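Local structure of phosphatidylethanolamine-binding protein (Plasmodium vivax, 2GZQ) at residues R169-N173 against N174-A178; K22-P25 against H26-D30; S177-N180 against V181-N185. The protein probably binds phosphatidylethanolamine or related phosphorylated ligands in a surface pocket. One frame throughout, in Å; residues are numbered along the deposited sequence.

Interaction 1: residues R169-N173 against N174-A178; sequences RVKFN and NCQSA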
loop_
_atom_site.group_PDB
_atom_site.type_symbol
_atom_site.label_atom_id
_atom_site.label_comp_id
_atom_site.label_asym_id
_atom_site.label_seq_id
_atom_site.Cartn_x
_atom_site.Cartn_y
_atom_site.Cartn_z
ATOM N N ARG A 169 3.782 13.191 2.850
ATOM C CA ARG A 169 3.840 11.844 2.306
ATOM C C ARG A 169 5.241 11.250 2.327
ATOM O O ARG A 169 5.398 10.056 2.173
ATOM C CB ARG A 169 3.198 11.822 0.925
ATOM C CG ARG A 169 1.726 12.152 1.016
ATOM C CD ARG A 169 1.113 12.541 -0.305
ATOM N NE ARG A 169 -0.314 12.817 -0.146
ATOM C CZ ARG A 169 -1.280 11.917 -0.271
ATOM N NH1 ARG A 169 -1.014 10.654 -0.601
ATOM N NH2 ARG A 169 -2.534 12.286 -0.066
ATOM N N VAL A 170 6.250 12.074 2.562
ATOM C CA VAL A 170 7.628 11.624 2.627
ATOM C C VAL A 170 7.876 10.961 3.975
ATOM O O VAL A 170 7.402 11.451 5.019
ATOM C CB VAL A 170 8.564 12.837 2.395
ATOM C CG1 VAL A 170 10.018 12.470 2.540
ATOM C CG2 VAL A 170 8.286 13.457 1.013
ATOM N N LYS A 171 8.597 9.834 3.972
ATOM C CA LYS A 171 8.878 9.124 5.241
ATOM C C LYS A 171 7.585 8.861 6.023
ATOM O O LYS A 171 7.516 8.985 7.255
ATOM C CB LYS A 171 9.909 9.872 6.098
ATOM C CG LYS A 171 11.288 9.948 5.511
ATOM C CD LYS A 171 12.229 10.769 6.414
ATOM C CE LYS A 171 13.547 11.066 5.783
ATOM N NZ LYS A 171 14.337 11.929 6.716
ATOM N N PHE A 172 6.547 8.480 5.292
ATOM C CA PHE A 172 5.283 8.020 5.826
ATOM C C PHE A 172 4.768 8.933 6.939
ATOM O O PHE A 172 4.605 8.540 8.089
ATOM C CB PHE A 172 5.332 6.544 6.232
ATOM C CG PHE A 172 4.009 5.847 6.118
ATOM C CD1 PHE A 172 2.976 6.115 6.997
ATOM C CD2 PHE A 172 3.759 4.973 5.077
ATOM C CE1 PHE A 172 1.749 5.478 6.870
ATOM C CE2 PHE A 172 2.513 4.352 4.937
ATOM C CZ PHE A 172 1.516 4.599 5.836
ATOM N N ASN A 173 4.535 10.180 6.579
ATOM C CA ASN A 173 4.026 11.171 7.525
ATOM C C ASN A 173 4.877 11.286 8.751
ATOM O O ASN A 173 4.395 11.436 9.866
ATOM C CB ASN A 173 2.581 10.918 7.924
ATOM C CG ASN A 173 1.970 12.139 8.569
ATOM O OD1 ASN A 173 2.311 13.245 8.170
ATOM N ND2 ASN A 173 1.134 11.959 9.628
ATOM N N ASN A 174 6.182 11.247 8.542
ATOM C CA ASN A 174 7.177 11.326 9.614
ATOM C C ASN A 174 7.055 10.165 10.607
ATOM O O ASN A 174 7.407 10.326 11.786
ATOM C CB ASN A 174 7.084 12.675 10.358
ATOM C CG ASN A 174 7.594 13.844 9.533
ATOM O OD1 ASN A 174 7.001 14.919 9.535
ATOM N ND2 ASN A 174 8.662 13.616 8.802
ATOM N N CYS A 175 6.567 9.013 10.143
ATOM C CA CYS A 175 6.640 7.775 10.922
ATOM C C CYS A 175 7.563 6.740 10.272
ATOM O O CYS A 175 7.626 5.572 10.716
ATOM C CB CYS A 175 5.258 7.173 11.135
ATOM S SG CYS A 175 4.116 8.273 11.988
ATOM N N GLN A 176 8.264 7.191 9.245
ATOM C CA GLN A 176 9.333 6.478 8.552
ATOM C C GLN A 176 8.788 5.444 7.566
ATOM O O GLN A 176 9.025 5.580 6.375
ATOM C CB GLN A 176 10.348 5.896 9.524
ATOM C CG GLN A 176 10.794 6.905 10.566
ATOM C CD GLN A 176 11.205 8.241 9.972
ATOM O OE1 GLN A 176 12.031 8.290 9.070
ATOM N NE2 GLN A 176 10.653 9.336 10.513
ATOM N N SER A 177 8.063 4.433 8.037
ATOM C CA SER A 177 7.657 3.334 7.180
ATOM C C SER A 177 6.248 2.864 7.456
ATOM O O SER A 177 5.746 3.010 8.584
ATOM C CB SER A 177 8.600 2.152 7.335
ATOM O OG SER A 177 8.481 1.552 8.599
ATOM N N ALA A 178 5.637 2.274 6.437
ATOM C CA ALA A 178 4.351 1.623 6.604
ATOM C C ALA A 178 4.430 0.543 7.680
ATOM O O ALA A 178 3.562 0.447 8.525
ATOM C CB ALA A 178 3.905 1.032 5.312
HETATM O O HOH W 1 3.663 14.861 10.102
#
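K171 and Q176 meet across a single turn of left-handed helix, residues 171-174 all having positive phi and psi. Q176 N donates to K171 O at 2.8 Å, approaching from above the carbonyl plane, 50° out of it. Inside this five-residue span a shorter bond runs from C175 N to F172 O (2.9 Å), again from above the plane. The aliphatic part of K171 runs alongside the bent side chain of Q176, whose OE1 lies 3.6 Å from K171 CD. This turn is probably the left-handed helix proposed as part of a functional motif in the protein. D98 borders it, taking the backbone N of A178 on its carboxylate and sharing backbone hydrogen bonds with F172 and Q176. With CG anti to the backbone N (chi1 -151°), the F172 ring comes against A178, whose CA sits over one face, offset toward the rim and 4.0 Å from the ring centroid, in a CH-pi contact, while A178 CB touches F172 CE2 at 3.6 Å. F82 meets this buried ring edge-to-face. A water donates to N173 OD1, which also accepts from T168 N, at 2.9 Å and, more weakly, to N174 OD1; N173 ND2 donates to G157 O.

Interaction 2: residues K22-P25 against H26-D30; sequences KIIP and HVFPD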
loop_
_atom_site.group_PDB
_atom_site.type_symbol
_atom_site.label_atom_id
_atom_site.label_comp_id
_atom_site.label_asym_id
_atom_site.label_seq_id
_atom_site.Cartn_x
_atom_site.Cartn_y
_atom_site.Cartn_z
ATOM N N LYS A 22 13.930 -8.315 -2.545
ATOM C CA LYS A 22 14.334 -7.497 -1.400
ATOM C C LYS A 22 13.206 -6.659 -0.802
ATOM O O LYS A 22 13.455 -5.737 -0.028
ATOM C CB LYS A 22 15.554 -6.661 -1.726
ATOM C CG LYS A 22 16.747 -7.571 -2.019
ATOM C CD LYS A 22 18.091 -6.887 -2.006
ATOM C CE LYS A 22 19.162 -7.909 -2.311
ATOM N NZ LYS A 22 18.774 -8.799 -3.447
ATOM N N ILE A 23 11.979 -7.029 -1.103
ATOM C CA ILE A 23 10.875 -6.490 -0.371
ATOM C C ILE A 23 10.952 -6.858 1.117
ATOM O O ILE A 23 10.620 -6.046 1.972
ATOM C CB ILE A 23 9.605 -6.860 -1.102
ATOM C CG1 ILE A 23 9.619 -6.121 -2.441
ATOM C CG2 ILE A 23 8.390 -6.552 -0.295
ATOM C CD1 ILE A 23 8.665 -6.661 -3.433
ATOM N N ILE A 24 11.465 -8.037 1.416
ATOM C CA ILE A 24 12.082 -8.286 2.707
ATOM C C ILE A 24 13.583 -8.184 2.429
ATOM O O ILE A 24 14.094 -8.946 1.588
ATOM C CB ILE A 24 11.765 -9.742 3.195
ATOM C CG1 ILE A 24 10.264 -9.896 3.397
ATOM C CG2 ILE A 24 12.561 -10.095 4.422
ATOM C CD1 ILE A 24 9.817 -11.348 3.542
ATOM N N PRO A 25 14.320 -7.289 3.105
ATOM C CA PRO A 25 13.917 -6.475 4.264
ATOM C C PRO A 25 13.552 -5.009 4.014
ATOM O O PRO A 25 13.366 -4.291 4.974
ATOM C CB PRO A 25 15.189 -6.496 5.094
ATOM C CG PRO A 25 16.278 -6.434 4.074
ATOM C CD PRO A 25 15.784 -7.208 2.883
ATOM N N HIS A 26 13.467 -4.550 2.767
ATOM C CA HIS A 26 13.340 -3.106 2.486
ATOM C C HIS A 26 11.981 -2.556 2.865
ATOM O O HIS A 26 11.885 -1.386 3.269
ATOM C CB HIS A 26 13.593 -2.784 1.032
ATOM C CG HIS A 26 14.993 -3.010 0.620
ATOM N ND1 HIS A 26 15.383 -2.949 -0.698
ATOM C CD2 HIS A 26 16.104 -3.295 1.337
ATOM C CE1 HIS A 26 16.675 -3.193 -0.785
ATOM N NE2 HIS A 26 17.134 -3.398 0.444
ATOM N N VAL A 27 10.935 -3.365 2.696
ATOM C CA VAL A 27 9.585 -2.971 3.067
ATOM C C VAL A 27 9.139 -3.651 4.356
ATOM O O VAL A 27 8.621 -2.991 5.255
ATOM C CB VAL A 27 8.588 -3.299 1.911
ATOM C CG1 VAL A 27 7.163 -3.041 2.325
ATOM C CG2 VAL A 27 8.934 -2.538 0.687
ATOM N N PHE A 28 9.320 -4.967 4.429
ATOM C CA PHE A 28 9.036 -5.724 5.632
ATOM C C PHE A 28 10.361 -6.210 6.206
ATOM O O PHE A 28 11.101 -6.938 5.523
ATOM C CB PHE A 28 8.216 -6.970 5.295
ATOM C CG PHE A 28 6.877 -6.711 4.676
ATOM C CD1 PHE A 28 6.009 -5.749 5.139
ATOM C CD2 PHE A 28 6.469 -7.506 3.634
ATOM C CE1 PHE A 28 4.750 -5.587 4.563
ATOM C CE2 PHE A 28 5.225 -7.322 3.046
ATOM C CZ PHE A 28 4.383 -6.357 3.529
ATOM N N PRO A 29 10.731 -5.800 7.419
ATOM C CA PRO A 29 12.101 -6.082 7.856
ATOM C C PRO A 29 12.409 -7.538 8.115
ATOM O O PRO A 29 13.585 -7.896 8.151
ATOM C CB PRO A 29 12.264 -5.250 9.130
ATOM C CG PRO A 29 11.145 -4.293 9.145
ATOM C CD PRO A 29 10.014 -4.948 8.375
ATOM N N ASP A 30 11.407 -8.388 8.256
ATOM C CA ASP A 30 11.687 -9.823 8.452
ATOM C C ASP A 30 10.608 -10.735 7.849
ATOM O O ASP A 30 9.628 -10.294 7.264
ATOM C CB ASP A 30 11.908 -10.158 9.929
ATOM C CG ASP A 30 10.671 -9.967 10.767
ATOM O OD1 ASP A 30 9.586 -10.463 10.388
ATOM O OD2 ASP A 30 10.786 -9.327 11.832
#
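K22 O receives H26 N at 3.0 Å, opening a short helical turn, and I23 O then takes two backbone donors, V27 N at 2.8 Å and F28 N at 3.0 Å. The second of these lies in the carbonyl plane, whereas V27 N is tilted 26° from it. A cis peptide bond between I24 and P25 bends the chain within the turn. It places the CA atoms of both residues against one acceptor: F28 O is 3.3 Å from I24 CA and 3.1 Å from P25 CA, both CA-H...O contacts. K22 itself, with positive phi, closes the preceding helix in a Schellman motif and is also the N-cap of helix 23-26, so two helical elements join at one residue. Its CB lies over a face of the H26 imidazole, offset toward the rim, in a CH-pi contact 4.0 Å from the ring centroid. H26 CG lies anti to the carbonyl carbon (chi1 -67°), which carries the ring alongside the K22 chain; ND1 is hydrogen-bonded to R139 NH2 on strand 138-148. The other side of the turn is apolar and buried. I23 CG2 packs on V27 CB at 3.9 Å, the two side chains running side by side, and I24 CG1 reaches F28 CB at 4.0 Å, near the edge of the phenyl ring. That ring also meets F192 of strand 188-198 edge-to-face.

Interaction 3: residues S177-N180 against V181-N185; sequences SAYN and VIQMN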
loop_
_atom_site.group_PDB
_atom_site.type_symbol
_atom_site.label_atom_id
_atom_site.label_comp_id
_atom_site.label_asym_id
_atom_site.label_seq_id
_atom_site.Cartn_x
_atom_site.Cartn_y
_atom_site.Cartn_z
ATOM N N SER A 177 8.063 4.433 8.037
ATOM C CA SER A 177 7.657 3.334 7.180
ATOM C C SER A 177 6.248 2.864 7.456
ATOM O O SER A 177 5.746 3.010 8.584
ATOM C CB SER A 177 8.600 2.152 7.335
ATOM O OG SER A 177 8.481 1.552 8.599
ATOM N N ALA A 178 5.637 2.274 6.437
ATOM C CA ALA A 178 4.351 1.623 6.604
ATOM C C ALA A 178 4.430 0.543 7.680
ATOM O O ALA A 178 3.562 0.447 8.525
ATOM C CB ALA A 178 3.905 1.032 5.312
ATOM N N TYR A 179 5.476 -0.275 7.640
ATOM C CA TYR A 179 5.607 -1.352 8.602
ATOM C C TYR A 179 5.619 -0.771 10.025
ATOM O O TYR A 179 4.996 -1.307 10.943
ATOM C CB TYR A 179 6.894 -2.139 8.319
ATOM C CG TYR A 179 7.071 -3.286 9.293
ATOM C CD1 TYR A 179 7.834 -3.145 10.444
ATOM C CD2 TYR A 179 6.412 -4.496 9.097
ATOM C CE1 TYR A 179 7.952 -4.170 11.349
ATOM C CE2 TYR A 179 6.545 -5.532 9.996
ATOM C CZ TYR A 179 7.304 -5.353 11.119
ATOM O OH TYR A 179 7.479 -6.365 12.033
ATOM N N ASN A 180 6.350 0.329 10.213
ATOM C CA ASN A 180 6.397 0.935 11.544
ATOM C C ASN A 180 4.994 1.343 12.027
ATOM O O ASN A 180 4.613 1.079 13.168
ATOM C CB ASN A 180 7.366 2.106 11.573
ATOM C CG ASN A 180 7.612 2.613 12.972
ATOM O OD1 ASN A 180 7.799 1.828 13.897
ATOM N ND2 ASN A 180 7.662 3.932 13.144
ATOM N N VAL A 181 4.245 1.997 11.157
ATOM C CA VAL A 181 2.881 2.378 11.490
ATOM C C VAL A 181 1.996 1.192 11.838
ATOM O O VAL A 181 1.277 1.213 12.822
ATOM C CB VAL A 181 2.259 3.216 10.377
ATOM C CG1 VAL A 181 0.780 3.445 10.626
ATOM C CG2 VAL A 181 2.989 4.557 10.266
ATOM N N ILE A 182 2.120 0.123 11.069
ATOM C CA ILE A 182 1.348 -1.064 11.307
ATOM C C ILE A 182 1.669 -1.663 12.668
ATOM O O ILE A 182 0.785 -1.958 13.477
ATOM C CB ILE A 182 1.589 -2.047 10.153
ATOM C CG1 ILE A 182 0.934 -1.511 8.880
ATOM C CG2 ILE A 182 1.119 -3.489 10.504
ATOM C CD1 ILE A 182 1.440 -2.163 7.609
ATOM N N GLN A 183 2.949 -1.817 12.963
ATOM C CA GLN A 183 3.313 -2.530 14.172
ATOM C C GLN A 183 3.033 -1.653 15.389
ATOM O O GLN A 183 2.585 -2.159 16.426
ATOM C CB GLN A 183 4.735 -3.110 14.132
ATOM C CG GLN A 183 5.798 -2.109 14.084
ATOM C CD GLN A 183 6.180 -1.635 15.433
ATOM O OE1 GLN A 183 6.041 -2.351 16.414
ATOM N NE2 GLN A 183 6.650 -0.406 15.500
HETATM N N MSE A 184 3.237 -0.338 15.300
HETATM C CA MSE A 184 3.011 0.513 16.457
HETATM C C MSE A 184 1.523 0.658 16.791
HETATM O O MSE A 184 1.172 1.055 17.905
HETATM C CB MSE A 184 3.709 1.871 16.279
HETATM C CG MSE A 184 3.033 2.874 15.348
HETATM SE SE MSE A 184 4.385 4.218 14.666
HETATM C CE MSE A 184 3.156 5.674 14.511
ATOM N N ASN A 185 0.645 0.340 15.829
ATOM C CA ASN A 185 -0.804 0.313 16.036
ATOM C C ASN A 185 -1.347 -1.087 16.315
ATOM O O ASN A 185 -2.544 -1.303 16.367
ATOM C CB ASN A 185 -1.506 0.891 14.805
ATOM C CG ASN A 185 -1.513 2.380 14.807
ATOM O OD1 ASN A 185 -2.319 3.000 15.507
ATOM N ND2 ASN A 185 -0.562 2.984 14.105
#
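N180 and Q183 are linked by their amides: Q183 NE2 donates to N180 OD1 at 3.0 Å. The oxygen lies close to the Q183 amide plane, and the two amide planes are only 21° apart, but the bond itself is bent, with an N-H...O angle of 141°. Q183 CG is set between its backbone N and carbonyl carbon (chi1 66°), folding the chain back over the preceding turn. This fold also brings Q183 CG to 4.0 Å from CE1 of Y179, whose side chain crosses that of Q183 at about a right angle. The other end of the N180 amide turns away from Q183, with ND2 bonded to C175 O, so each end of the group has a protein partner. The same residues take part in the i to i+4 backbone bonding of the helix. Q183 N bonds Y179 O at 2.9 Å, and M184 N, of a selenomethionine, bonds N180 O at 2.9 Å. At the start of the helix S177 OG accepts N180 N at 2.9 Å; at the end N185 ND2 reaches back to V181 O, also at 2.9 Å, from the opposite face of that carbonyl to N185 N. This is a short right-handed alpha-helix with a serine N-cap, whose A178 and I182 lie against strand 138-148 of the mixed sheet.

Overall arrangement
Interactions 1 and 3 are consecutive, sharing S177 and A178, so a left-handed turn runs directly into a right-handed helix. V181 packs against F172 and C175 between them. Interaction 2, from the N-terminal part of the chain, meets interaction 3 where P29 and V27 touch Y179, but stays about 6 Å from interaction 1 at the nearest atoms. All three are partly buried. Interactions 2 and 3 both press apolar side chains onto strands 138-148 and 188-198, whereas F172 of interaction 1 faces strands 77-85 and 99-107. All three rest on backbone bonds; interaction 3 adds a side-chain amide bond across the segments, interactions 1 and 2 CH-pi contacts.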